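Local coordinates for protein ribonucleoside-diphosphate reductase subunit beta (Bacillus halodurans C-125, PDB 2RCC) that probably carries the di-iron site of a class I ribonucleotide reductase, which turns ribonucleoside diphosphates into deoxyribonucleotides for DNA synthesis, at residues M2-K7 / N169-T174; G21-K26 / V236-L241; D35-W40 / L103-L108. All blocks are in the same frame, centred on the assembly; numbering follows the deposited sequence.

The three contacts lay the N-terminal part of the chain against the ends of the core helices. Centres of contacts 1 and 2 are about 10 Å apart. N24 joins them: its OD1 lies 2.8 Å from Q6 N and its ND2 2.9 Å from E3 OE2. Centres of contacts 2 and 3 are about 13 Å apart. Here T104 makes the joint: its N is 2.8 Å from I22 O. Contacts 1 and 3, about 19 Å apart between centres, do not touch. Contacts 1 and 2 lie away from the iron site inferred by similarity. Contact 3 comes nearer, with the W40 side chain about 11 Å from that of H223, a probable iron ligand.

Contact 1: M2-K7 / N169-T174; sequences MEQLQK and NPTPKT
L5 lies along the turn P170-P172. Its backbone N donates to P170 O over 2.9 Å. The side chain then follows the turn. CB stays 3.9 Å from P170 O, and CG meets T171 C at the same distance. CG stands anti to the carbonyl carbon of L5 (chi1 -58°), which sends the two methyls along the turn. CD1 comes to T171 O. CD2 packs on P172, 3.7 Å from CD. Cutting this side chain back to an alanine would probably remove part of the apolar cover of P172 and open a gap beside its CD.

Q4 adds a side-chain bond. NE2 donates to N169 OD1 at 2.8 Å, with the two amide planes 49° apart. On the other flank, M2, a selenomethionine, sets CB 3.7 Å from T171 CB and CG near K173 CB. E3 O is buried without a polar partner, close to P172 CD.

T171 N-caps helix 172-187, its OG1 accepting from T174 N. L5 also touches F166 of helix 150-168, and K173 NZ forms a salt bridge with E245 of helix 244-268. The N-terminal loop thus covers the turn joining helices 150-168 and 172-187.

Contact 2: G21-K26 / V236-L241; sequences GILNGK and VEFPEL
E237 reaches I22 through a nearly straight side chain, with CG anti to the backbone N (chi1 -163°) and chi2 also extended. F238 next to it turns the other way: its CG stands anti to the carbonyl carbon (chi1 -58°), and the ring is carried to L23. The last residue of helix 207-237 and the one after it thus meet G21, I22 and L23.

The carboxylate of E237 faces the backbone. I22 N donates to OE1 at 3.0 Å in a nearly straight bond (170°) that uses the syn lone pair of this oxygen. OE2 lies 3.2 Å from G21 CA. I22 CG1 lies 3.8 Å from E237 OE1. A second conformer of E237 is deposited, and these contacts hold for the one described here.

F238 meets L23 with its ring edge. CZ is 3.5 Å from L23 O, which lies at the edge in the ring plane. The same CZ touches L23 CB at 3.9 Å. The ring also packs on P172 of helix 172-187 and on E3. L23 itself touches F175 of that helix.

At F238 the chain leaves the helix, and a 3-10 segment follows at 239-241, with L241 N bonded to F238 O.

The chemistry is mixed. One carboxylate is held by the buried backbone N-H of I22, which would tend to favour its charged form. L23 O is 3.5 Å from E237 OE2; both are acceptors, so this pair would not attract. The polarised C-H edge of the phenyl ring is likely to suit that carbonyl better. The contact therefore pairs a directed polar bond with aromatic and apolar packing.

Contact 3: D35-W40 / L103-L108; sequences DVRFSW and LTDSSL
V36 and S107 have their CA atoms 6.7 Å apart, and the backbone N-H groups of R37 and F38 reach the D105 side chain through two waters.

D105 is the centre. Water 2 accepts from F38 N at 3.0 Å. It donates to D105 OD2 at 2.8 Å and to S107 OG. Water 1 accepts from R37 N and donates weakly to the same OD2. Both waters thus fasten the loop N-H groups to one carboxylate oxygen. The other oxygen, OD1, serves the helix start. CG of D105 lies anti to its backbone N (chi1 -179°), which brings OD1 within reach of L108 N. That bond is 3.0 Å long and comes from above the carboxylate plane. S107 N adds a weak bond to OD1.

R37 passes D105 without a salt bridge. Its CB is 3.6 Å from OD2, while its guanidinium goes to S19 O through NH1. The aliphatic part of R37 covers F38: CG sits over the ring centre, 3.9 Å above the plane. The F38 ring lies nearly parallel to the D105 carboxylate, 9° between planes. F38 CB in turn rests on one face of W40.

L108 receives both rings. Its CD1 is 4.1 Å from F38 CE2, and its CD2 is 3.8 Å from W40 CH2. V36 CG1 packs on S107 CB. W40 also touches Y225, N229 and E233 of helix 207-237.

The arrangement is an aspartate N-cap at the start of helix 106-133, one of the long helices of the ferritin-like fold. This helix also carries E119 and H122, iron ligands by similarity, and Y126, the probable active-site tyrosine.

Contact 1: M2-K7 / N169-T174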
HETATM    1  N   MSE A   2       0.392  31.035  -0.006  1.00 56.01           N
HETATM    2  CA  MSE A   2      -0.085  29.872   0.751  1.00 51.72           C
HETATM    3  C   MSE A   2       0.999  29.316   1.691  1.00 49.43           C
HETATM    4  O   MSE A   2       2.188  29.318   1.348  1.00 49.50           O
HETATM    5  CB  MSE A   2      -0.510  28.761  -0.209  1.00 52.60           C
HETATM    6  CG  MSE A   2      -1.737  29.040  -1.063  1.00 54.97           C
HETATM    7 SE   MSE A   2      -3.389  28.254  -0.386  0.75 52.55          SE
HETATM    8  CE  MSE A   2      -3.301  28.771   1.508  1.00 48.84           C
ATOM      9  N   GLU A   3       0.571  28.857   2.868  1.00 46.31           N
ATOM     10  CA  GLU A   3       1.443  28.219   3.868  1.00 45.66           C
ATOM     11  C   GLU A   3       2.083  26.963   3.288  1.00 38.98           C
ATOM     12  O   GLU A   3       1.425  26.262   2.536  1.00 38.16           O
ATOM     13  CB  GLU A   3       0.626  27.815   5.117  1.00 45.82           C
ATOM     14  CG  GLU A   3      -0.599  26.804   4.886  1.00 50.05           C
ATOM     15  CD  GLU A   3      -1.280  26.351   6.203  1.00 49.94           C
ATOM     16  OE1 GLU A   3      -1.124  27.044   7.236  1.00 69.61           O
ATOM     17  OE2 GLU A   3      -1.960  25.300   6.217  1.00 42.71           O
ATOM     18  N   GLN A   4       3.346  26.673   3.596  1.00 32.22           N
ATOM     19  CA  GLN A   4       3.931  25.420   3.093  1.00 31.73           C
ATOM     20  C   GLN A   4       3.473  24.251   3.948  1.00 24.04           C
ATOM     21  O   GLN A   4       3.201  24.424   5.127  1.00 22.25           O
ATOM     22  CB  GLN A   4       5.450  25.466   2.947  1.00 33.39           C
ATOM     23  CG  GLN A   4       5.888  26.153   1.643  1.00 41.59           C
ATOM     24  CD  GLN A   4       7.369  26.005   1.363  1.00 39.10           C
ATOM     25  OE1 GLN A   4       8.193  26.017   2.283  1.00 53.93           O
ATOM     26  NE2 GLN A   4       7.717  25.890   0.084  1.00 50.78           N
ATOM     27  N   LEU A   5       3.381  23.074   3.343  1.00 21.78           N
ATOM     28  CA  LEU A   5       2.891  21.882   4.030  1.00 20.59           C
ATOM     29  C   LEU A   5       3.955  21.225   4.869  1.00 21.96           C
ATOM     30  O   LEU A   5       5.117  21.212   4.502  1.00 21.39           O
ATOM     31  CB  LEU A   5       2.391  20.835   3.043  1.00 21.04           C
ATOM     32  CG  LEU A   5       1.281  21.322   2.120  1.00 16.12           C
ATOM     33  CD1 LEU A   5       0.847  20.183   1.282  1.00 15.61           C
ATOM     34  CD2 LEU A   5       0.102  21.977   2.851  1.00 11.31           C
ATOM     35  N   GLN A   6       3.526  20.646   5.980  1.00 23.32           N
ATOM     36  CA  GLN A   6       4.402  19.928   6.862  1.00 24.97           C
ATOM     37  C   GLN A   6       4.126  18.463   6.590  1.00 21.64           C
ATOM     38  O   GLN A   6       2.978  18.076   6.400  1.00 20.06           O
ATOM     39  CB  GLN A   6       4.099  20.302   8.314  1.00 25.68           C
ATOM     40  CG  GLN A   6       4.326  21.769   8.628  1.00 36.43           C
ATOM     41  CD  GLN A   6       5.778  22.167   8.455  1.00 41.49           C
ATOM     42  OE1 GLN A   6       6.663  21.553   9.043  1.00 49.01           O
ATOM     43  NE2 GLN A   6       6.033  23.186   7.636  1.00 55.58           N
ATOM     44  N   LYS A   7       5.181  17.667   6.483  1.00 20.51           N
ATOM     45  CA  LYS A   7       5.026  16.241   6.303  1.00 18.98           C
ATOM     46  C   LYS A   7       4.298  15.608   7.473  1.00 18.49           C
ATOM     47  O   LYS A   7       4.410  16.086   8.596  1.00 20.05           O
ATOM     48  CB  LYS A   7       6.385  15.525   6.126  1.00 21.03           C
ATOM     49  CG  LYS A   7       6.986  15.571   4.719  1.00 20.53           C
ATOM     50  CD  LYS A   7       8.329  14.883   4.687  1.00 18.63           C
ATOM     51  CE  LYS A   7       9.044  14.991   3.318  1.00 27.41           C
ATOM     52  N   ASN A 169       7.318  23.807  -4.424  1.00 31.73           N
ATOM     53  CA  ASN A 169       6.629  24.585  -3.396  1.00 30.09           C
ATOM     54  C   ASN A 169       5.380  23.895  -2.903  1.00 25.65           C
ATOM     55  O   ASN A 169       4.291  24.206  -3.389  1.00 23.81           O
ATOM     56  CB  ASN A 169       6.274  25.942  -4.009  1.00 29.67           C
ATOM     57  CG  ASN A 169       5.650  26.901  -3.026  1.00 34.16           C
ATOM     58  OD1 ASN A 169       5.853  26.820  -1.815  1.00 34.53           O
ATOM     59  ND2 ASN A 169       4.898  27.851  -3.561  1.00 39.23           N
ATOM     60  N   PRO A 170       5.516  22.959  -1.934  1.00 27.69           N
ATOM     61  CA  PRO A 170       4.325  22.227  -1.473  1.00 24.53           C
ATOM     62  C   PRO A 170       3.437  23.097  -0.595  1.00 23.22           C
ATOM     63  O   PRO A 170       3.827  23.476   0.487  1.00 23.30           O
ATOM     64  CB  PRO A 170       4.902  21.051  -0.687  1.00 25.84           C
ATOM     65  CG  PRO A 170       6.246  21.424  -0.327  1.00 30.09           C
ATOM     66  CD  PRO A 170       6.734  22.509  -1.241  1.00 27.13           C
ATOM     67  N   THR A 171       2.269  23.447  -1.102  1.00 21.23           N
ATOM     68  CA  THR A 171       1.305  24.274  -0.404  1.00 19.81           C
ATOM     69  C   THR A 171      -0.037  23.623  -0.699  1.00 20.73           C
ATOM     70  O   THR A 171      -0.095  22.726  -1.530  1.00 23.89           O
ATOM     71  CB  THR A 171       1.287  25.673  -0.975  1.00 22.43           C
ATOM     72  OG1 THR A 171       0.734  25.616  -2.301  1.00 21.48           O
ATOM     73  CG2 THR A 171       2.729  26.299  -1.025  1.00 19.25           C
ATOM     74  N   PRO A 172      -1.123  24.036  -0.006  1.00 20.86           N
ATOM     75  CA  PRO A 172      -2.441  23.485  -0.330  1.00 20.85           C
ATOM     76  C   PRO A 172      -2.894  23.709  -1.789  1.00 19.46           C
ATOM     77  O   PRO A 172      -3.617  22.898  -2.333  1.00 20.58           O
ATOM     78  CB  PRO A 172      -3.357  24.224   0.644  1.00 21.94           C
ATOM     79  CG  PRO A 172      -2.470  24.562   1.802  1.00 21.50           C
ATOM     80  CD  PRO A 172      -1.197  24.945   1.157  1.00 18.85           C
ATOM     81  N   LYS A 173      -2.431  24.778  -2.410  1.00 20.81           N
ATOM     82  CA  LYS A 173      -2.751  25.095  -3.790  1.00 21.14           C
ATOM     83  C   LYS A 173      -2.051  24.134  -4.758  1.00 20.41           C
ATOM     84  O   LYS A 173      -2.684  23.631  -5.656  1.00 21.08           O
ATOM     85  CB  LYS A 173      -2.349  26.540  -4.095  1.00 21.25           C
ATOM     86  CG  LYS A 173      -2.778  27.065  -5.454  1.00 20.87           C
ATOM     87  CD  LYS A 173      -2.218  28.473  -5.669  1.00 26.19           C
ATOM     88  CE  LYS A 173      -2.489  28.980  -7.074  1.00 31.65           C
ATOM     89  NZ  LYS A 173      -3.964  29.070  -7.318  1.00 40.07           N
ATOM     90  N   THR A 174      -0.752  23.914  -4.587  1.00 20.28           N
ATOM     91  CA  THR A 174      -0.006  22.953  -5.431  1.00 20.88           C
ATOM     92  C   THR A 174      -0.434  21.488  -5.139  1.00 18.53           C
ATOM     93  O   THR A 174      -0.387  20.629  -6.028  1.00 20.28           O
ATOM     94  CB  THR A 174       1.523  23.141  -5.322  1.00 19.81           C
ATOM     95  OG1 THR A 174       1.966  22.927  -3.960  1.00 20.60           O
ATOM     96  CG2 THR A 174       1.932  24.523  -5.827  1.00 18.90           C
TER

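Contact 2: G21-K26 / V236-L241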
ATOM      1  N   GLY A  21      -7.586  17.427   9.948  1.00 17.15           N
ATOM      2  CA  GLY A  21      -7.411  18.121   8.678  1.00 16.39           C
ATOM      3  C   GLY A  21      -6.582  17.291   7.743  1.00 15.46           C
ATOM      4  O   GLY A  21      -5.694  16.582   8.173  1.00 17.23           O
ATOM      5  N   ILE A  22      -6.874  17.388   6.461  1.00 19.06           N
ATOM      6  CA  ILE A  22      -6.202  16.617   5.408  1.00 20.28           C
ATOM      7  C   ILE A  22      -4.745  17.056   5.183  1.00 17.35           C
ATOM      8  O   ILE A  22      -3.895  16.210   4.935  1.00 17.08           O
ATOM      9  CB  ILE A  22      -7.001  16.721   4.037  1.00 20.03           C
ATOM     10  CG1 ILE A  22      -8.361  16.048   4.129  1.00 24.48           C
ATOM     11  CG2 ILE A  22      -6.247  16.069   2.887  1.00 21.16           C
ATOM     12  CD1 ILE A  22      -9.232  16.360   2.891  1.00 22.36           C
ATOM     13  N   LEU A  23      -4.475  18.362   5.244  1.00 15.14           N
ATOM     14  CA  LEU A  23      -3.136  18.917   5.097  1.00 15.01           C
ATOM     15  C   LEU A  23      -2.875  19.843   6.265  1.00 15.98           C
ATOM     16  O   LEU A  23      -3.766  20.576   6.671  1.00 12.62           O
ATOM     17  CB  LEU A  23      -3.006  19.699   3.790  1.00 16.39           C
ATOM     18  CG  LEU A  23      -3.245  19.017   2.462  1.00 10.76           C
ATOM     19  CD1 LEU A  23      -3.252  20.065   1.314  1.00 14.12           C
ATOM     20  CD2 LEU A  23      -2.236  17.896   2.189  1.00 12.37           C
ATOM     21  N   ASN A  24      -1.664  19.827   6.808  1.00 18.52           N
ATOM     22  CA  ASN A  24      -1.333  20.615   7.979  1.00 13.88           C
ATOM     23  C   ASN A  24      -2.309  20.410   9.166  1.00 16.59           C
ATOM     24  O   ASN A  24      -2.520  21.316   9.940  1.00 16.32           O
ATOM     25  CB  ASN A  24      -1.141  22.112   7.600  1.00 18.00           C
ATOM     26  CG  ASN A  24       0.206  22.384   6.958  1.00 15.50           C
ATOM     27  OD1 ASN A  24       1.122  21.553   7.017  1.00 17.18           O
ATOM     28  ND2 ASN A  24       0.357  23.580   6.386  1.00 18.57           N
ATOM     29  N   GLY A  25      -2.833  19.191   9.345  1.00 13.44           N
ATOM     30  CA  GLY A  25      -3.699  18.888  10.471  1.00 15.17           C
ATOM     31  C   GLY A  25      -2.905  18.177  11.544  1.00 16.23           C
ATOM     32  O   GLY A  25      -1.679  18.077  11.469  1.00 15.82           O
ATOM     33  N   LYS A  26      -3.627  17.638  12.522  1.00 17.74           N
ATOM     34  CA  LYS A  26      -3.044  16.867  13.608  1.00 15.99           C
ATOM     35  C   LYS A  26      -3.664  15.485  13.546  1.00 15.99           C
ATOM     36  O   LYS A  26      -4.871  15.370  13.332  1.00 15.73           O
ATOM     37  CB  LYS A  26      -3.363  17.505  14.947  1.00 19.92           C
ATOM     38  CG  LYS A  26      -2.796  18.893  15.146  1.00 21.76           C
ATOM     39  CD  LYS A  26      -1.287  18.860  15.347  1.00 31.98           C
ATOM     40  CE  LYS A  26      -0.783  20.227  15.857  1.00 31.38           C
ATOM     41  N   VAL A 236     -13.451  22.752   1.252  1.00 18.03           N
ATOM     42  CA  VAL A 236     -14.109  23.033   2.549  1.00 18.43           C
ATOM     43  C   VAL A 236     -13.073  23.469   3.611  1.00 17.67           C
ATOM     44  O   VAL A 236     -13.317  24.414   4.362  1.00 18.08           O
ATOM     45  CB  VAL A 236     -14.854  21.771   3.092  1.00 17.91           C
ATOM     46  CG1 VAL A 236     -15.352  21.966   4.526  1.00 25.52           C
ATOM     47  CG2 VAL A 236     -15.987  21.407   2.169  1.00 22.09           C
ATOM     48  N   GLU A 237     -11.909  22.817   3.610  1.00 15.90           N
ATOM     49  CA  GLU A 237     -10.850  23.046   4.600  0.50 16.42           C
ATOM     50  C   GLU A 237     -10.021  24.321   4.362  1.00 16.31           C
ATOM     51  O   GLU A 237      -9.627  25.005   5.316  1.00 17.62           O
ATOM     52  CB  GLU A 237      -9.945  21.801   4.645  0.50 16.93           C
ATOM     53  CG  GLU A 237      -9.079  21.710   5.881  0.50 13.81           C
ATOM     54  CD  GLU A 237      -8.439  20.352   6.082  0.50 16.52           C
ATOM     55  OE1 GLU A 237      -9.118  19.313   5.986  0.50 26.52           O
ATOM     56  OE2 GLU A 237      -7.240  20.308   6.388  0.50 16.28           O
ATOM     57  N   PHE A 238      -9.756  24.631   3.099  1.00 16.58           N
ATOM     58  CA  PHE A 238      -8.997  25.785   2.651  1.00 15.17           C
ATOM     59  C   PHE A 238      -9.894  26.535   1.654  1.00 17.28           C
ATOM     60  O   PHE A 238      -9.729  26.378   0.425  1.00 15.60           O
ATOM     61  CB  PHE A 238      -7.696  25.343   1.957  1.00 15.85           C
ATOM     62  CG  PHE A 238      -6.811  24.496   2.825  1.00 19.61           C
ATOM     63  CD1 PHE A 238      -5.943  25.073   3.728  1.00 24.96           C
ATOM     64  CD2 PHE A 238      -6.876  23.114   2.757  1.00 18.05           C
ATOM     65  CE1 PHE A 238      -5.141  24.280   4.558  1.00 20.52           C
ATOM     66  CE2 PHE A 238      -6.056  22.313   3.592  1.00 13.12           C
ATOM     67  CZ  PHE A 238      -5.196  22.909   4.464  1.00 18.32           C
ATOM     68  N   PRO A 239     -10.887  27.303   2.174  1.00 18.17           N
ATOM     69  CA  PRO A 239     -11.803  28.104   1.335  1.00 17.78           C
ATOM     70  C   PRO A 239     -11.161  29.102   0.371  1.00 19.31           C
ATOM     71  O   PRO A 239     -11.789  29.491  -0.639  1.00 17.96           O
ATOM     72  CB  PRO A 239     -12.620  28.876   2.359  1.00 18.83           C
ATOM     73  CG  PRO A 239     -12.606  28.051   3.545  1.00 20.51           C
ATOM     74  CD  PRO A 239     -11.265  27.410   3.596  1.00 16.50           C
ATOM     75  N   GLU A 240      -9.950  29.550   0.699  1.00 19.19           N
ATOM     76  CA  GLU A 240      -9.158  30.403  -0.192  1.00 20.81           C
ATOM     77  C   GLU A 240      -8.859  29.759  -1.566  1.00 19.05           C
ATOM     78  O   GLU A 240      -8.473  30.447  -2.494  1.00 18.77           O
ATOM     79  CB  GLU A 240      -7.851  30.853   0.495  1.00 24.64           C
ATOM     80  CG  GLU A 240      -6.908  29.710   1.025  1.00 32.26           C
ATOM     81  CD  GLU A 240      -7.172  29.256   2.500  1.00 40.65           C
ATOM     82  OE1 GLU A 240      -8.336  29.008   2.906  1.00 30.30           O
ATOM     83  OE2 GLU A 240      -6.183  29.114   3.250  1.00 53.93           O
ATOM     84  N   LEU A 241      -8.987  28.436  -1.679  1.00 16.94           N
ATOM     85  CA  LEU A 241      -8.831  27.730  -2.928  1.00 15.61           C
ATOM     86  C   LEU A 241     -10.137  27.687  -3.722  1.00 15.49           C
ATOM     87  O   LEU A 241     -10.106  27.379  -4.909  1.00 14.32           O
ATOM     88  CB  LEU A 241      -8.364  26.299  -2.662  1.00 13.51           C
ATOM     89  CG  LEU A 241      -7.034  26.078  -1.941  1.00 16.59           C
ATOM     90  CD1 LEU A 241      -6.855  24.541  -1.748  1.00 15.12           C
ATOM     91  CD2 LEU A 241      -5.870  26.660  -2.693  1.00 21.78           C
TER

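Contact 3: D35-W40 / L103-L108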
ATOM      1  N   ASP A  35     -12.819   5.014  14.019  1.00 18.82           N
ATOM      2  CA  ASP A  35     -12.712   6.391  14.535  1.00 18.30           C
ATOM      3  C   ASP A  35     -11.851   7.196  13.589  1.00 17.37           C
ATOM      4  O   ASP A  35     -10.690   7.485  13.893  1.00 15.83           O
ATOM      5  CB  ASP A  35     -12.144   6.402  15.970  1.00 20.44           C
ATOM      6  CG  ASP A  35     -11.974   7.831  16.545  1.00 21.38           C
ATOM      7  OD1 ASP A  35     -12.795   8.713  16.190  1.00 23.70           O
ATOM      8  OD2 ASP A  35     -11.025   8.087  17.341  1.00 20.42           O
ATOM      9  N   VAL A  36     -12.428   7.537  12.428  1.00 17.37           N
ATOM     10  CA  VAL A  36     -11.727   8.300  11.369  1.00 16.82           C
ATOM     11  C   VAL A  36     -12.490   9.581  11.045  1.00 17.67           C
ATOM     12  O   VAL A  36     -13.653   9.770  11.432  1.00 16.23           O
ATOM     13  CB  VAL A  36     -11.420   7.456  10.093  1.00 16.78           C
ATOM     14  CG1 VAL A  36     -10.580   6.153  10.456  1.00 12.52           C
ATOM     15  CG2 VAL A  36     -12.678   7.073   9.335  1.00 19.87           C
ATOM     16  N   ARG A  37     -11.809  10.502  10.378  1.00 15.36           N
ATOM     17  CA  ARG A  37     -12.400  11.791  10.074  1.00 15.65           C
ATOM     18  C   ARG A  37     -13.529  11.734   9.066  1.00 16.35           C
ATOM     19  O   ARG A  37     -14.517  12.436   9.232  1.00 16.33           O
ATOM     20  CB  ARG A  37     -11.322  12.747   9.599  1.00 13.52           C
ATOM     21  CG  ARG A  37     -11.819  14.107   9.217  1.00 20.16           C
ATOM     22  CD  ARG A  37     -10.695  14.954   8.731  1.00 22.25           C
ATOM     23  NE  ARG A  37     -11.136  16.305   8.404  1.00 31.85           N
ATOM     24  CZ  ARG A  37     -11.371  17.274   9.293  1.00 30.63           C
ATOM     25  NH1 ARG A  37     -11.250  17.078  10.595  1.00 32.10           N
ATOM     26  NH2 ARG A  37     -11.774  18.465   8.872  1.00 33.40           N
ATOM     27  N   PHE A  38     -13.379  10.939   8.015  1.00 15.74           N
ATOM     28  CA  PHE A  38     -14.387  10.818   6.952  1.00 17.57           C
ATOM     29  C   PHE A  38     -15.154   9.511   6.987  1.00 18.62           C
ATOM     30  O   PHE A  38     -14.573   8.404   6.917  1.00 18.66           O
ATOM     31  CB  PHE A  38     -13.686  10.967   5.592  1.00 21.32           C
ATOM     32  CG  PHE A  38     -12.979  12.282   5.443  1.00 15.58           C
ATOM     33  CD1 PHE A  38     -13.699  13.470   5.394  1.00 19.32           C
ATOM     34  CD2 PHE A  38     -11.599  12.341   5.375  1.00 18.48           C
ATOM     35  CE1 PHE A  38     -13.046  14.710   5.299  1.00 19.20           C
ATOM     36  CE2 PHE A  38     -10.946  13.558   5.293  1.00 19.09           C
ATOM     37  CZ  PHE A  38     -11.673  14.753   5.240  1.00 21.00           C
ATOM     38  N   SER A  39     -16.469   9.630   7.040  1.00 19.36           N
ATOM     39  CA  SER A  39     -17.374   8.471   7.101  1.00 19.67           C
ATOM     40  C   SER A  39     -17.378   7.615   5.826  1.00 18.57           C
ATOM     41  O   SER A  39     -17.856   6.494   5.840  1.00 19.89           O
ATOM     42  CB  SER A  39     -18.782   8.922   7.470  1.00 19.10           C
ATOM     43  OG  SER A  39     -19.275   9.828   6.501  1.00 21.29           O
ATOM     44  N   TRP A  40     -16.832   8.136   4.735  1.00 18.86           N
ATOM     45  CA  TRP A  40     -16.665   7.385   3.497  1.00 17.80           C
ATOM     46  C   TRP A  40     -15.346   6.600   3.393  1.00 18.40           C
ATOM     47  O   TRP A  40     -15.229   5.761   2.490  1.00 17.28           O
ATOM     48  CB  TRP A  40     -16.761   8.306   2.263  1.00 20.25           C
ATOM     49  CG  TRP A  40     -15.935   9.522   2.273  1.00 15.16           C
ATOM     50  CD1 TRP A  40     -16.356  10.734   2.619  1.00 18.87           C
ATOM     51  CD2 TRP A  40     -14.548   9.670   1.895  1.00 20.25           C
ATOM     52  NE1 TRP A  40     -15.358  11.641   2.512  1.00 20.48           N
ATOM     53  CE2 TRP A  40     -14.231  11.026   2.056  1.00 17.54           C
ATOM     54  CE3 TRP A  40     -13.544   8.791   1.467  1.00 21.35           C
ATOM     55  CZ2 TRP A  40     -12.953  11.538   1.808  1.00 17.03           C
ATOM     56  CZ3 TRP A  40     -12.277   9.293   1.208  1.00 18.91           C
ATOM     57  CH2 TRP A  40     -11.985  10.652   1.393  1.00 20.45           C
ATOM     58  N   LEU A 103      -0.211  14.071   3.606  1.00 15.18           N
ATOM     59  CA  LEU A 103      -1.552  13.840   4.106  1.00 14.89           C
ATOM     60  C   LEU A 103      -1.507  13.607   5.607  1.00 15.54           C
ATOM     61  O   LEU A 103      -0.926  12.621   6.063  1.00 16.12           O
ATOM     62  CB  LEU A 103      -2.170  12.631   3.467  1.00 12.59           C
ATOM     63  CG  LEU A 103      -2.628  12.789   2.021  1.00 16.59           C
ATOM     64  CD1 LEU A 103      -2.841  11.421   1.388  1.00 15.24           C
ATOM     65  CD2 LEU A 103      -3.867  13.665   1.902  1.00 17.20           C
ATOM     66  N   THR A 104      -2.166  14.462   6.376  1.00 12.26           N
ATOM     67  CA  THR A 104      -2.164  14.349   7.852  1.00 12.56           C
ATOM     68  C   THR A 104      -3.440  13.674   8.340  1.00 14.87           C
ATOM     69  O   THR A 104      -4.117  14.170   9.255  1.00 13.37           O
ATOM     70  CB  THR A 104      -1.940  15.743   8.490  1.00 15.02           C
ATOM     71  OG1 THR A 104      -2.845  16.636   7.872  1.00 10.35           O
ATOM     72  CG2 THR A 104      -0.546  16.227   8.271  1.00 15.53           C
ATOM     73  N   ASP A 105      -3.773  12.561   7.675  1.00 14.81           N
ATOM     74  CA  ASP A 105      -4.901  11.685   8.029  1.00 15.90           C
ATOM     75  C   ASP A 105      -4.383  10.299   7.796  1.00 15.68           C
ATOM     76  O   ASP A 105      -4.010   9.959   6.642  1.00 14.19           O
ATOM     77  CB  ASP A 105      -6.146  11.968   7.184  1.00 14.29           C
ATOM     78  CG  ASP A 105      -7.359  11.079   7.542  1.00 17.02           C
ATOM     79  OD1 ASP A 105      -7.230   9.848   7.563  1.00 16.94           O
ATOM     80  OD2 ASP A 105      -8.478  11.617   7.688  1.00 19.94           O
ATOM     81  N   SER A 106      -4.384   9.488   8.856  1.00 15.99           N
ATOM     82  CA  SER A 106      -3.838   8.137   8.794  1.00 14.03           C
ATOM     83  C   SER A 106      -4.665   7.219   7.919  1.00 13.12           C
ATOM     84  O   SER A 106      -4.095   6.298   7.298  1.00 12.63           O
ATOM     85  CB  SER A 106      -3.670   7.525  10.184  1.00 12.56           C
ATOM     86  OG  SER A 106      -4.884   7.511  10.889  1.00 14.16           O
ATOM     87  N   SER A 107      -5.994   7.427   7.883  1.00 13.65           N
ATOM     88  CA  SER A 107      -6.880   6.639   7.023  1.00 11.97           C
ATOM     89  C   SER A 107      -6.604   6.913   5.548  1.00 13.14           C
ATOM     90  O   SER A 107      -6.581   5.989   4.745  1.00 13.29           O
ATOM     91  CB  SER A 107      -8.380   6.803   7.341  1.00 16.24           C
ATOM     92  OG  SER A 107      -8.855   8.087   6.994  1.00 12.19           O
ATOM     93  N   LEU A 108      -6.394   8.173   5.176  1.00 15.44           N
ATOM     94  CA  LEU A 108      -6.083   8.502   3.792  1.00 14.25           C
ATOM     95  C   LEU A 108      -4.683   7.996   3.414  1.00 16.04           C
ATOM     96  O   LEU A 108      -4.487   7.501   2.299  1.00 14.26           O
ATOM     97  CB  LEU A 108      -6.196  10.021   3.542  1.00 15.27           C
ATOM     98  CG  LEU A 108      -7.590  10.648   3.809  1.00 12.64           C
ATOM     99  CD1 LEU A 108      -7.625  12.133   3.424  1.00  9.27           C
ATOM    100  CD2 LEU A 108      -8.711   9.908   3.088  1.00 14.02           C
TER
HETATM  101  O   HOH W   1      -8.856  10.318  10.348  1.00 21.91           O
HETATM  102  O   HOH W   2     -10.673   9.880   7.293  1.00 23.49           O